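Local structure of Di-haem cytochrome c peroxidase family protein (Burkholderia thailandensis E264, 6NX0) at residues T62-G67 with S86-T91; R79-V84 with A353-P358; V169-F174 with A195-E200; P267-Y272 with T458-V463; N346-T351 with T361-Y366. The protein is a diheme enzyme of the bacterial cytochrome c peroxidase/MauG family that reaches an unusually stable bis-iron(IV) state and probably acts as a peroxidase. All blocks are in the same frame, centred on the assembly; numbering follows the deposited sequence.

Interaction 1: T62-G67 with S86-T91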
# COMPACT_ATOMS: atom_id res chain seq x y z
N THR A 62 21.56 -3.75 -11.52
CA THR A 62 20.53 -2.76 -11.31
C THR A 62 20.41 -2.50 -9.82
O THR A 62 20.69 -3.38 -9.00
CB THR A 62 19.19 -3.23 -11.94
OG1 THR A 62 18.31 -2.12 -12.11
CG2 THR A 62 18.54 -4.30 -11.10
N VAL A 63 20.03 -1.27 -9.46
CA VAL A 63 19.84 -0.88 -8.07
C VAL A 63 18.34 -0.76 -7.82
O VAL A 63 17.67 0.10 -8.41
CB VAL A 63 20.55 0.43 -7.74
CG1 VAL A 63 20.31 0.81 -6.29
CG2 VAL A 63 22.06 0.30 -8.00
N LEU A 64 17.82 -1.61 -6.93
CA LEU A 64 16.38 -1.70 -6.71
C LEU A 64 15.87 -0.88 -5.52
O LEU A 64 14.68 -0.58 -5.48
CB LEU A 64 15.98 -3.16 -6.51
CG LEU A 64 16.21 -4.06 -7.73
CD1 LEU A 64 15.89 -5.50 -7.38
CD2 LEU A 64 15.39 -3.58 -8.93
N LEU A 65 16.73 -0.56 -4.56
CA LEU A 65 16.45 0.34 -3.44
C LEU A 65 17.56 1.37 -3.30
O LEU A 65 18.71 1.07 -3.62
CB LEU A 65 16.33 -0.43 -2.12
CG LEU A 65 15.04 -1.22 -1.89
CD1 LEU A 65 15.13 -2.08 -0.65
CD2 LEU A 65 13.87 -0.26 -1.81
N PRO A 66 17.24 2.56 -2.81
CA PRO A 66 18.25 3.62 -2.71
C PRO A 66 19.48 3.16 -1.93
O PRO A 66 19.37 2.55 -0.86
CB PRO A 66 17.51 4.75 -1.98
CG PRO A 66 16.07 4.50 -2.27
CD PRO A 66 15.92 3.03 -2.34
N GLY A 67 20.65 3.44 -2.49
CA GLY A 67 21.91 3.10 -1.88
C GLY A 67 22.19 1.62 -1.73
O GLY A 67 23.23 1.28 -1.17
N SER A 86 19.00 -12.57 -6.83
CA SER A 86 18.82 -12.75 -5.40
C SER A 86 17.68 -11.87 -4.90
O SER A 86 17.32 -10.88 -5.53
CB SER A 86 20.11 -12.42 -4.64
OG SER A 86 20.57 -11.14 -5.02
N LYS A 87 17.13 -12.26 -3.74
CA LYS A 87 16.05 -11.52 -3.11
C LYS A 87 16.54 -10.14 -2.69
O LYS A 87 17.64 -10.00 -2.14
CB LYS A 87 15.54 -12.25 -1.86
CG LYS A 87 14.45 -13.27 -2.08
CD LYS A 87 13.68 -13.54 -0.79
N VAL A 88 15.71 -9.13 -2.92
CA VAL A 88 16.01 -7.81 -2.40
C VAL A 88 16.02 -7.87 -0.88
O VAL A 88 15.11 -8.41 -0.26
CB VAL A 88 14.99 -6.77 -2.90
CG1 VAL A 88 15.11 -5.48 -2.09
CG2 VAL A 88 15.20 -6.47 -4.36
N ASP A 89 17.07 -7.32 -0.29
CA ASP A 89 17.18 -7.26 1.17
C ASP A 89 16.96 -5.83 1.64
O ASP A 89 17.79 -4.95 1.36
CB ASP A 89 18.56 -7.75 1.60
CG ASP A 89 18.72 -7.81 3.12
OD1 ASP A 89 17.81 -7.38 3.85
OD2 ASP A 89 19.76 -8.33 3.57
N PRO A 90 15.88 -5.53 2.36
CA PRO A 90 15.66 -4.15 2.82
C PRO A 90 16.74 -3.63 3.75
O PRO A 90 16.90 -2.40 3.84
CB PRO A 90 14.30 -4.24 3.53
CG PRO A 90 14.24 -5.66 4.01
CD PRO A 90 14.84 -6.44 2.88
N THR A 91 17.45 -4.50 4.45
CA THR A 91 18.52 -4.04 5.33
C THR A 91 19.73 -3.53 4.55
O THR A 91 20.62 -2.92 5.15
CB THR A 91 18.96 -5.16 6.28
OG1 THR A 91 19.72 -6.15 5.57
CG2 THR A 91 17.77 -5.81 6.96
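Val88 fits between Leu64 and Leu65, giving one methyl to each leucine. Its CG2 meets Leu64 CD1 at 3.2 Å, closer than two methyl carbons usually come, while CG1 lies 3.7 Å from CD1 of Leu65. The division follows from the valine rotamer: with CG1 anti to the backbone N (chi1 166°), CG2 falls on the N side and the two methyls diverge toward successive leucines. Leu65 CD1 also reaches the backbone of 86-91, 4.1 Å from Pro90 CA.

Further out, Leu64 and Val88 both pack on His173 and Glu71, so that the pair touches strands 173-175 and 71-77, and Val84 of strand 81-84 touches Leu64 as well. The far end of 86-91 is shaped by an Asx turn, in which Thr91 N donates to Asp89 OD1 (3.0 Å) from above the carboxylate plane; OD2 of the same aspartate forms a salt bridge to Arg316. The loops that follow strands 61-62 and 81-84, the outermost strands of a three-stranded antiparallel sheet, are thus brought together. The side-chain contact is wholly apolar; with no directional bond between the segments, the fit depends on complementary shape, tight at Leu64.

Interaction 2: R79-V84 with A353-P358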
# COMPACT_ATOMS: atom_id res chain seq x y z
N ARG A 79 9.19 -4.42 -21.58
CA ARG A 79 9.90 -3.15 -21.68
C ARG A 79 10.77 -2.92 -20.45
O ARG A 79 10.52 -1.99 -19.68
CB ARG A 79 8.95 -1.94 -21.79
CG ARG A 79 7.80 -1.99 -22.80
CD ARG A 79 7.02 -0.67 -22.66
NE ARG A 79 5.72 -0.65 -23.32
CZ ARG A 79 5.55 -0.49 -24.63
NH1 ARG A 79 6.61 -0.35 -25.42
NH2 ARG A 79 4.33 -0.47 -25.15
N GLY A 80 11.76 -3.77 -20.21
CA GLY A 80 12.83 -3.40 -19.32
C GLY A 80 12.62 -3.65 -17.84
O GLY A 80 13.20 -2.94 -17.02
N THR A 81 11.83 -4.66 -17.47
CA THR A 81 11.75 -5.03 -16.06
C THR A 81 12.84 -6.05 -15.74
O THR A 81 12.83 -7.15 -16.31
CB THR A 81 10.38 -5.61 -15.74
OG1 THR A 81 9.39 -4.62 -16.02
CG2 THR A 81 10.30 -6.03 -14.25
N PRO A 82 13.78 -5.74 -14.84
CA PRO A 82 14.89 -6.67 -14.62
C PRO A 82 14.47 -7.88 -13.82
O PRO A 82 13.71 -7.80 -12.85
CB PRO A 82 15.91 -5.81 -13.86
CG PRO A 82 15.12 -4.78 -13.16
CD PRO A 82 13.91 -4.51 -14.05
N GLN A 83 14.97 -9.04 -14.23
CA GLN A 83 14.96 -10.22 -13.39
C GLN A 83 16.30 -10.30 -12.69
O GLN A 83 17.35 -10.11 -13.32
CB GLN A 83 14.71 -11.50 -14.20
CG GLN A 83 14.68 -12.74 -13.33
CD GLN A 83 14.43 -14.01 -14.10
OE1 GLN A 83 14.06 -13.97 -15.28
NE2 GLN A 83 14.65 -15.15 -13.45
N VAL A 84 16.28 -10.52 -11.38
CA VAL A 84 17.50 -10.49 -10.59
C VAL A 84 17.75 -11.86 -9.99
O VAL A 84 16.85 -12.70 -9.84
CB VAL A 84 17.48 -9.42 -9.49
CG1 VAL A 84 17.48 -8.04 -10.11
CG2 VAL A 84 16.26 -9.61 -8.60
N ALA A 353 0.39 -5.50 -18.92
CA ALA A 353 0.19 -5.23 -20.34
C ALA A 353 0.95 -3.98 -20.77
O ALA A 353 1.58 -3.96 -21.83
CB ALA A 353 -1.31 -5.08 -20.61
N LYS A 354 0.92 -2.93 -19.94
CA LYS A 354 1.66 -1.71 -20.25
C LYS A 354 3.16 -1.96 -20.36
O LYS A 354 3.85 -1.27 -21.11
CB LYS A 354 1.39 -0.65 -19.19
CG LYS A 354 -0.03 -0.16 -19.10
CD LYS A 354 -0.24 0.73 -17.88
CE LYS A 354 -1.68 1.20 -17.72
NZ LYS A 354 -1.90 1.83 -16.38
N LEU A 355 3.69 -2.92 -19.61
CA LEU A 355 5.11 -3.20 -19.61
C LEU A 355 5.48 -4.34 -20.56
O LEU A 355 6.63 -4.78 -20.58
CB LEU A 355 5.58 -3.54 -18.18
CG LEU A 355 5.31 -2.45 -17.13
CD1 LEU A 355 5.75 -2.93 -15.75
CD2 LEU A 355 6.00 -1.15 -17.47
N ARG A 356 4.51 -4.83 -21.33
CA ARG A 356 4.69 -5.94 -22.26
C ARG A 356 5.27 -7.19 -21.59
O ARG A 356 6.00 -7.96 -22.20
CB ARG A 356 5.56 -5.50 -23.44
CG ARG A 356 4.84 -4.50 -24.33
CD ARG A 356 5.64 -4.09 -25.58
NE ARG A 356 5.95 -5.21 -26.49
CZ ARG A 356 5.19 -5.59 -27.52
NH1 ARG A 356 4.04 -4.98 -27.79
NH2 ARG A 356 5.57 -6.60 -28.29
N TRP A 357 4.91 -7.43 -20.33
CA TRP A 357 5.24 -8.70 -19.71
C TRP A 357 4.52 -9.82 -20.46
O TRP A 357 3.38 -9.64 -20.90
CB TRP A 357 4.79 -8.73 -18.26
CG TRP A 357 5.52 -7.81 -17.34
CD1 TRP A 357 6.56 -6.99 -17.64
CD2 TRP A 357 5.25 -7.65 -15.95
NE1 TRP A 357 6.97 -6.31 -16.50
CE2 TRP A 357 6.18 -6.71 -15.46
CE3 TRP A 357 4.32 -8.22 -15.07
CZ2 TRP A 357 6.19 -6.31 -14.13
CZ3 TRP A 357 4.35 -7.82 -13.75
CH2 TRP A 357 5.27 -6.88 -13.30
N PRO A 358 5.12 -11.00 -20.54
CA PRO A 358 4.47 -12.10 -21.27
C PRO A 358 3.17 -12.55 -20.61
O PRO A 358 3.07 -12.65 -19.39
CB PRO A 358 5.53 -13.21 -21.25
CG PRO A 358 6.41 -12.89 -20.11
CD PRO A 358 6.44 -11.39 -20.01
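Arg79 and Thr81 meet the end of helix 348-354 and the loop after it through three hydrogen bonds. The compact part is around Thr81, whose OG1 receives the indole N-H of Trp357 at 3.0 Å; the bond is nearly straight (166°), and the oxygen lies in the ring plane, at the NE1 edge. The threonine side chain stands about perpendicular to the tryptophan, and Leu355 CD1 comes within 4.0 Å of the same OG1. The indole N-H thus gives the buried hydroxyl a donor.

On the exposed side, in contrast to the buried Thr81 and Trp357, Arg79 lies along the surface, held by two hydrogen bonds. Arg79 N donates to Leu355 O (2.8 Å), and its side chain, extended from CG to NE (chi3 -167°), runs on past the helix end to give NE-H to Lys354 O at 3.0 Å, in the guanidinium plane. Over one face of that guanidinium, centred on it, sits CD of Arg356, 3.7 Å from Arg79 CZ. The two guanidinium groups are turned 57° apart, on the solvent side.

Both acceptor carbonyls belong to the helix terminus, which closes in a Schellman motif with Arg356 at C-prime. Behind it, Trp357 packs on Leu348 and Ala352 of the helix and edge-to-face with Phe174, whose strand 173-175 runs beside strand 81-84; the contact thus joins the N-terminal three-stranded sheet to the helix of the later cytochrome c region.

Interaction 3: V169-F174 with A195-E200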
# COMPACT_ATOMS: atom_id res chain seq x y z
N VAL A 169 9.66 0.06 -0.52
CA VAL A 169 9.07 -0.56 -1.71
C VAL A 169 10.10 -0.52 -2.83
O VAL A 169 10.44 0.57 -3.30
CB VAL A 169 7.77 0.14 -2.14
CG1 VAL A 169 7.22 -0.58 -3.38
CG2 VAL A 169 6.73 0.17 -0.99
N PRO A 170 10.60 -1.66 -3.29
CA PRO A 170 11.66 -1.64 -4.31
C PRO A 170 11.09 -1.33 -5.70
O PRO A 170 9.89 -1.35 -5.94
CB PRO A 170 12.24 -3.05 -4.24
CG PRO A 170 11.14 -3.90 -3.73
CD PRO A 170 10.27 -3.03 -2.86
N ARG A 171 12.01 -1.01 -6.60
CA ARG A 171 11.63 -0.93 -8.00
C ARG A 171 11.08 -2.28 -8.46
O ARG A 171 11.35 -3.33 -7.87
CB ARG A 171 12.83 -0.51 -8.87
CG ARG A 171 13.21 0.99 -8.74
CD ARG A 171 14.37 1.41 -9.73
NE ARG A 171 14.19 0.76 -11.03
CZ ARG A 171 15.11 0.01 -11.65
NH1 ARG A 171 16.34 -0.14 -11.16
NH2 ARG A 171 14.79 -0.58 -12.81
N ARG A 172 10.30 -2.25 -9.55
CA ARG A 172 9.75 -3.48 -10.10
C ARG A 172 10.85 -4.42 -10.55
O ARG A 172 11.82 -4.00 -11.17
CB ARG A 172 8.84 -3.18 -11.30
CG ARG A 172 7.56 -2.41 -11.02
CD ARG A 172 6.77 -2.27 -12.33
NE ARG A 172 7.44 -1.37 -13.26
CZ ARG A 172 7.04 -0.15 -13.59
NH1 ARG A 172 5.93 0.38 -13.10
NH2 ARG A 172 7.75 0.56 -14.47
N HIS A 173 10.67 -5.70 -10.23
CA HIS A 173 11.62 -6.72 -10.66
C HIS A 173 10.97 -8.09 -10.56
O HIS A 173 9.95 -8.29 -9.91
CB HIS A 173 12.91 -6.67 -9.82
CG HIS A 173 12.73 -6.99 -8.36
ND1 HIS A 173 12.25 -6.06 -7.46
CD2 HIS A 173 12.99 -8.11 -7.65
CE1 HIS A 173 12.23 -6.59 -6.25
NE2 HIS A 173 12.67 -7.84 -6.33
N PHE A 174 11.60 -9.06 -11.24
CA PHE A 174 11.23 -10.45 -11.11
C PHE A 174 12.34 -11.21 -10.39
O PHE A 174 13.51 -10.85 -10.48
CB PHE A 174 11.00 -11.11 -12.47
CG PHE A 174 9.69 -10.74 -13.12
CD1 PHE A 174 9.60 -9.59 -13.87
CD2 PHE A 174 8.60 -11.56 -13.01
CE1 PHE A 174 8.39 -9.25 -14.49
CE2 PHE A 174 7.38 -11.21 -13.62
CZ PHE A 174 7.30 -10.06 -14.36
N ALA A 195 3.83 2.43 -10.98
CA ALA A 195 4.90 3.43 -10.90
C ALA A 195 6.17 2.75 -10.39
O ALA A 195 6.12 1.99 -9.43
CB ALA A 195 4.53 4.60 -9.99
N ASP A 196 7.30 3.01 -11.03
CA ASP A 196 8.52 2.32 -10.65
C ASP A 196 9.19 2.98 -9.46
O ASP A 196 9.88 2.30 -8.69
CB ASP A 196 9.47 2.30 -11.85
CG ASP A 196 10.57 1.27 -11.72
OD1 ASP A 196 10.27 0.12 -11.34
OD2 ASP A 196 11.75 1.63 -12.03
N THR A 197 8.96 4.28 -9.26
CA THR A 197 9.63 5.07 -8.23
C THR A 197 8.65 6.06 -7.62
O THR A 197 7.59 6.35 -8.18
CB THR A 197 10.80 5.88 -8.81
OG1 THR A 197 10.29 6.86 -9.71
CG2 THR A 197 11.80 4.97 -9.53
N LEU A 198 9.01 6.56 -6.44
CA LEU A 198 8.24 7.62 -5.79
C LEU A 198 8.15 8.87 -6.65
O LEU A 198 7.12 9.55 -6.66
CB LEU A 198 8.87 7.94 -4.43
CG LEU A 198 8.72 6.82 -3.40
CD1 LEU A 198 9.66 7.04 -2.21
CD2 LEU A 198 7.27 6.75 -2.93
N ALA A 199 9.20 9.20 -7.39
CA ALA A 199 9.14 10.38 -8.26
C ALA A 199 8.06 10.22 -9.32
O ALA A 199 7.29 11.16 -9.58
CB ALA A 199 10.50 10.62 -8.90
N GLU A 200 7.96 9.04 -9.93
CA GLU A 200 6.94 8.78 -10.94
C GLU A 200 5.54 8.69 -10.34
O GLU A 200 4.56 9.05 -11.00
CB GLU A 200 7.27 7.47 -11.67
CG GLU A 200 6.25 7.05 -12.71
CD GLU A 200 6.52 5.68 -13.34
OE1 GLU A 200 7.55 5.04 -13.02
OE2 GLU A 200 5.70 5.26 -14.19
O HOH W 1 10.80 2.28 -5.83
O HOH W 2 11.90 -1.71 -12.72
O HOH W 3 6.24 2.79 -15.05
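Asp196 sends its carboxylate between two consecutive arginines, and each meets it in a different way. Arg171 comes edge-on: its chain bends at chi3 (39°) and points NE-H at OD2, 2.8 Å away on the syn side, though tilted out of the carboxylate plane, with the guanidinium plane 78° from the carboxylate. Arg172 instead lies over the aspartate. Its guanidinium is only 25° from parallel to the carboxylate, and Asp196 CB sits over one face toward the rim, 3.6 Å from NH2. Its link to OD1 is a long, purely electrostatic one, NE to OD1 being 3.7 Å with no N-H aimed at the oxygen.

The backbone supplies the directed bond on that side, Arg172 N donating to OD1 at 3.0 Å. A water also donates to OD1 and to Arg172 O. The Arg172 guanidinium is held by other acceptors: NH1 bonds to Gly193 O, and NH2 reaches Glu200 OE2 through a second water. Glu200 in turn takes the backbone N-H of Asp196 on OE1 (2.9 Å), while its own N donates to Thr197 OG1, the N-cap of helix 198-201. Arg171 NH1 hydrogen-bonds to Thr62 OG1 and Val63 O of the N-terminal segment.

Leu198 of this helix touches a heme c, so the network ties the approach to strand 173-175 to a heme-lining element. With two cations and a backbone N-H around one carboxylate, Asp196 is probably held ionised.

Interaction 4: P267-Y272 with T458-V463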
# COMPACT_ATOMS: atom_id res chain seq x y z
N PRO A 267 9.60 5.18 11.31
CA PRO A 267 9.97 5.37 12.73
C PRO A 267 10.33 4.09 13.47
O PRO A 267 11.18 4.15 14.38
CB PRO A 267 8.72 6.02 13.34
CG PRO A 267 7.87 6.50 12.17
CD PRO A 267 8.20 5.59 11.03
N PHE A 268 9.69 2.96 13.18
CA PHE A 268 9.91 1.71 13.92
C PHE A 268 9.78 1.93 15.43
O PHE A 268 10.69 1.63 16.21
CB PHE A 268 11.29 1.12 13.57
CG PHE A 268 11.42 0.69 12.12
CD1 PHE A 268 10.78 -0.46 11.66
CD2 PHE A 268 12.20 1.42 11.24
CE1 PHE A 268 10.91 -0.85 10.34
CE2 PHE A 268 12.33 1.02 9.92
CZ PHE A 268 11.68 -0.13 9.48
N SER A 269 8.62 2.46 15.82
CA SER A 269 8.37 2.86 17.21
C SER A 269 7.21 2.09 17.83
O SER A 269 6.65 2.55 18.83
CB SER A 269 8.12 4.36 17.30
OG SER A 269 6.88 4.70 16.70
N SER A 270 6.86 0.93 17.30
CA SER A 270 5.72 0.19 17.79
C SER A 270 6.12 -0.69 18.97
O SER A 270 7.31 -0.90 19.25
CB SER A 270 5.12 -0.68 16.69
OG SER A 270 5.97 -1.76 16.38
N ARG A 271 5.11 -1.24 19.65
CA ARG A 271 5.39 -2.21 20.72
C ARG A 271 6.01 -3.48 20.16
O ARG A 271 6.86 -4.09 20.82
CB ARG A 271 4.13 -2.49 21.53
CG ARG A 271 3.80 -1.33 22.47
CD ARG A 271 2.57 -1.57 23.38
NE ARG A 271 2.64 -2.87 24.06
CZ ARG A 271 1.93 -3.95 23.72
NH1 ARG A 271 1.04 -3.93 22.74
NH2 ARG A 271 2.11 -5.07 24.40
N TYR A 272 5.65 -3.88 18.93
CA TYR A 272 6.36 -4.99 18.30
C TYR A 272 7.84 -4.67 18.13
O TYR A 272 8.70 -5.53 18.37
CB TYR A 272 5.70 -5.33 16.95
CG TYR A 272 6.49 -6.36 16.18
CD1 TYR A 272 6.33 -7.71 16.45
CD2 TYR A 272 7.38 -5.98 15.18
CE1 TYR A 272 7.05 -8.67 15.74
CE2 TYR A 272 8.12 -6.93 14.48
CZ TYR A 272 7.94 -8.27 14.76
OH TYR A 272 8.65 -9.24 14.07
N THR A 458 1.36 -0.83 15.64
CA THR A 458 1.07 0.60 15.55
C THR A 458 2.20 1.43 16.14
O THR A 458 2.64 1.20 17.27
CB THR A 458 -0.23 0.87 16.30
OG1 THR A 458 -1.27 0.07 15.73
CG2 THR A 458 -0.60 2.33 16.24
N ASP A 459 2.68 2.40 15.36
CA ASP A 459 3.71 3.30 15.84
C ASP A 459 3.19 4.10 17.03
O ASP A 459 1.98 4.35 17.17
CB ASP A 459 4.19 4.19 14.70
CG ASP A 459 5.27 3.53 13.90
OD1 ASP A 459 6.39 3.39 14.44
OD2 ASP A 459 5.03 3.14 12.75
N ALA A 460 4.12 4.47 17.92
CA ALA A 460 3.75 5.01 19.23
C ALA A 460 2.85 6.23 19.14
O ALA A 460 1.94 6.40 19.98
CB ALA A 460 5.01 5.35 20.01
N ARG A 461 3.11 7.12 18.17
CA ARG A 461 2.34 8.35 17.99
C ARG A 461 0.85 8.09 17.81
O ARG A 461 0.03 8.98 18.08
CB ARG A 461 2.88 9.12 16.76
CG ARG A 461 2.13 10.40 16.41
CD ARG A 461 2.85 11.12 15.28
NE ARG A 461 2.15 12.31 14.81
CZ ARG A 461 2.53 13.03 13.75
NH1 ARG A 461 3.58 12.65 13.03
NH2 ARG A 461 1.84 14.11 13.40
N TYR A 462 0.48 6.91 17.33
CA TYR A 462 -0.87 6.68 16.82
C TYR A 462 -1.69 5.68 17.62
O TYR A 462 -2.81 5.37 17.19
CB TYR A 462 -0.81 6.21 15.36
CG TYR A 462 0.07 7.08 14.51
CD1 TYR A 462 -0.28 8.40 14.25
CD2 TYR A 462 1.24 6.59 13.95
CE1 TYR A 462 0.51 9.20 13.45
CE2 TYR A 462 2.04 7.39 13.14
CZ TYR A 462 1.67 8.69 12.91
OH TYR A 462 2.46 9.48 12.10
N VAL A 463 -1.19 5.17 18.76
CA VAL A 463 -1.90 4.07 19.43
C VAL A 463 -3.29 4.48 19.88
O VAL A 463 -4.19 3.64 19.92
CB VAL A 463 -1.09 3.53 20.62
CG1 VAL A 463 0.18 2.84 20.13
CG2 VAL A 463 -0.77 4.62 21.61
O HOH W 4 5.64 7.22 16.55
O HOH W 5 2.46 -0.04 19.59
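The backbones of 267-272 and 458-463 come closest at Ser270 and Asp459, their CA atoms 4.2 Å apart, and Ser270 CA makes a CA-H...O contact of 3.3 Å with Thr458 O. Ser269 and Asp459 carry the polar exchange. Asp459 OD1 accepts twice from the serine, from Ser269 N at 2.8 Å, nearly along its C-O axis, and from Ser269 OG at 2.7 Å on the anti lone pair. That hydroxyl sits between the backbone N and the carbonyl carbon (chi1 69°), a position that lets N-H and hydroxyl of one residue converge on OD1. Ser269 OG then accepts from Ala460 N at 3.0 Å, and a water links it to Arg461 N.

Two chain turns are joined in this way: Ser270 is the N-cap of helix 271-276, its OG hydrogen-bonded to Asp273 OD2, while 460-463 is a 3-10 turn. The link brings the late segment after helix 444-455 against the loop before helix 271-276. The second carboxylate oxygen of Asp459, OD2, is bonded to Tyr165 OH, which also receives Phe268 N. Beyond the Ser269-Asp459 pair, a second water bridges Arg271 N and Thr458 O, while the guanidinium of Arg271 pairs with Glu286.

Interaction 5: N346-T351 with T361-Y366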
# COMPACT_ATOMS: atom_id res chain seq x y z
N ASN A 346 -8.90 -5.18 -11.94
CA ASN A 346 -8.16 -6.42 -12.10
C ASN A 346 -6.71 -6.33 -11.66
O ASN A 346 -5.98 -7.31 -11.80
CB ASN A 346 -8.23 -6.87 -13.56
CG ASN A 346 -9.63 -7.34 -13.95
OD1 ASN A 346 -10.31 -8.00 -13.17
ND2 ASN A 346 -10.06 -6.99 -15.16
N GLY A 347 -6.28 -5.20 -11.13
CA GLY A 347 -4.95 -5.14 -10.52
C GLY A 347 -3.80 -5.26 -11.51
O GLY A 347 -3.72 -4.55 -12.53
N LEU A 348 -2.87 -6.15 -11.18
CA LEU A 348 -1.55 -6.13 -11.79
C LEU A 348 -1.58 -6.35 -13.30
O LEU A 348 -0.68 -5.90 -14.00
CB LEU A 348 -0.67 -7.19 -11.11
CG LEU A 348 0.73 -7.39 -11.63
CD1 LEU A 348 1.57 -6.15 -11.47
CD2 LEU A 348 1.37 -8.58 -10.91
N CYS A 349 -2.57 -7.07 -13.83
CA CYS A 349 -2.49 -7.37 -15.26
C CYS A 349 -2.53 -6.11 -16.12
O CYS A 349 -2.02 -6.13 -17.25
CB CYS A 349 -3.59 -8.34 -15.69
SG CYS A 349 -5.28 -7.84 -15.36
N ASP A 350 -3.14 -5.02 -15.64
CA ASP A 350 -3.13 -3.81 -16.46
C ASP A 350 -1.71 -3.26 -16.57
O ASP A 350 -1.28 -2.85 -17.64
CB ASP A 350 -4.08 -2.76 -15.89
CG ASP A 350 -5.55 -3.20 -15.94
OD1 ASP A 350 -5.91 -4.13 -16.71
OD2 ASP A 350 -6.37 -2.60 -15.22
N THR A 351 -0.96 -3.29 -15.46
CA THR A 351 0.44 -2.93 -15.49
C THR A 351 1.25 -3.88 -16.35
O THR A 351 2.11 -3.45 -17.12
CB THR A 351 0.98 -2.91 -14.07
OG1 THR A 351 0.24 -1.95 -13.33
CG2 THR A 351 2.45 -2.55 -14.05
N THR A 361 -2.49 -11.40 -18.73
CA THR A 361 -3.74 -11.68 -18.02
C THR A 361 -3.59 -12.79 -16.98
O THR A 361 -4.52 -12.99 -16.19
CB THR A 361 -4.87 -12.02 -19.00
OG1 THR A 361 -4.56 -13.22 -19.69
CG2 THR A 361 -5.08 -10.85 -20.01
N GLN A 362 -2.44 -13.48 -16.94
CA GLN A 362 -2.21 -14.42 -15.86
C GLN A 362 -2.16 -13.70 -14.52
O GLN A 362 -2.34 -14.34 -13.48
CB GLN A 362 -0.91 -15.20 -16.07
CG GLN A 362 0.33 -14.37 -15.86
CD GLN A 362 1.61 -15.08 -16.27
OE1 GLN A 362 2.30 -14.67 -17.22
NE2 GLN A 362 1.96 -16.14 -15.54
N TRP A 363 -1.94 -12.39 -14.55
CA TRP A 363 -1.80 -11.57 -13.35
C TRP A 363 -3.07 -10.81 -13.00
O TRP A 363 -3.05 -9.99 -12.09
CB TRP A 363 -0.66 -10.56 -13.51
CG TRP A 363 0.65 -11.18 -13.86
CD1 TRP A 363 1.35 -11.00 -15.03
CD2 TRP A 363 1.41 -12.08 -13.06
NE1 TRP A 363 2.51 -11.75 -15.00
CE2 TRP A 363 2.56 -12.42 -13.80
CE3 TRP A 363 1.22 -12.63 -11.79
CZ2 TRP A 363 3.53 -13.29 -13.30
CZ3 TRP A 363 2.17 -13.49 -11.30
CH2 TRP A 363 3.31 -13.82 -12.05
N CYS A 364 -4.17 -11.02 -13.72
CA CYS A 364 -5.42 -10.38 -13.32
C CYS A 364 -5.84 -10.92 -11.96
O CYS A 364 -5.73 -12.11 -11.68
CB CYS A 364 -6.50 -10.59 -14.37
SG CYS A 364 -6.27 -9.59 -15.90
N ALA A 365 -6.29 -10.00 -11.11
CA ALA A 365 -6.70 -10.20 -9.71
C ALA A 365 -5.50 -10.18 -8.76
O ALA A 365 -5.71 -10.25 -7.53
CB ALA A 365 -7.52 -11.48 -9.48
N TYR A 366 -4.28 -10.02 -9.24
CA TYR A 366 -3.14 -9.89 -8.36
C TYR A 366 -2.97 -8.45 -7.91
O TYR A 366 -3.12 -7.52 -8.70
CB TYR A 366 -1.85 -10.35 -9.04
CG TYR A 366 -1.66 -11.84 -9.10
CD1 TYR A 366 -2.48 -12.67 -9.86
CD2 TYR A 366 -0.61 -12.44 -8.40
CE1 TYR A 366 -2.28 -14.06 -9.89
CE2 TYR A 366 -0.39 -13.79 -8.45
CZ TYR A 366 -1.22 -14.59 -9.19
OH TYR A 366 -0.97 -15.96 -9.21
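Cys349 and Cys364 are joined by a disulfide, SG to SG 2.1 Å with chi3 at 94°, close to the unstrained right angle. Cys349 reaches it with SG between the backbone N and the carbonyl carbon (chi1 57°), whereas in Cys364 the sulfur is anti to the carbonyl carbon (chi1 -73°).

Two backbone hydrogen bonds lie to one side of the disulfide. Ala365 N donates to Asn346 O, and Leu348 N donates to Tyr366 O, each at 2.8 Å. Gly347, with no side chain on the face turned to Tyr366, lets its CA approach Tyr366 O at 3.5 Å in a CA-H...O contact. Trp363 to Tyr366 form a type II beta turn, closed by Tyr366 N to Trp363 O.

The apolar contacts gather round Leu348. It lies side by side with Trp363, CD2 to Trp363 CB 3.8 Å, and its CB is 4.0 Å from Tyr366 CB. The Tyr366 ring has Trp363 CE3 over its centre, and both Leu348 and Trp363 touch Pro185.

Asn424 ND2 bonds to Thr361 O and Cys364 O, tying the segment to a further loop. A covalent bond combined with two backbone hydrogen bonds probably limits how far the two segments can shift, with Gly347 about 4 Å from the side chain of Arg158, which binds heme c.

Interactions 1, 2, 3 and 5 form one connected group. Interaction 1 touches interaction 2 (centres about 18 Å apart) through Thr62 and Leu64 on Val84, and interaction 3 (about 11 Å) through the Leu64 and Arg171 backbones; strands 81-84 and 173-175 are bonded at Phe174, joining 2 to 3. Interaction 5 shares helix 348-354 with interaction 2, about 13 Å away. Along the chain, 1 crosses 2 and 2 crosses 5, while 3 is nested within 2 and 5 within 4. Interaction 4 stands apart, about 37 Å from 2 across the chain's centre. Interactions 2 and 4, between segments 269 and 186 residues apart, join distant parts of the chain, the former the N-terminal sheet to helix 348-354.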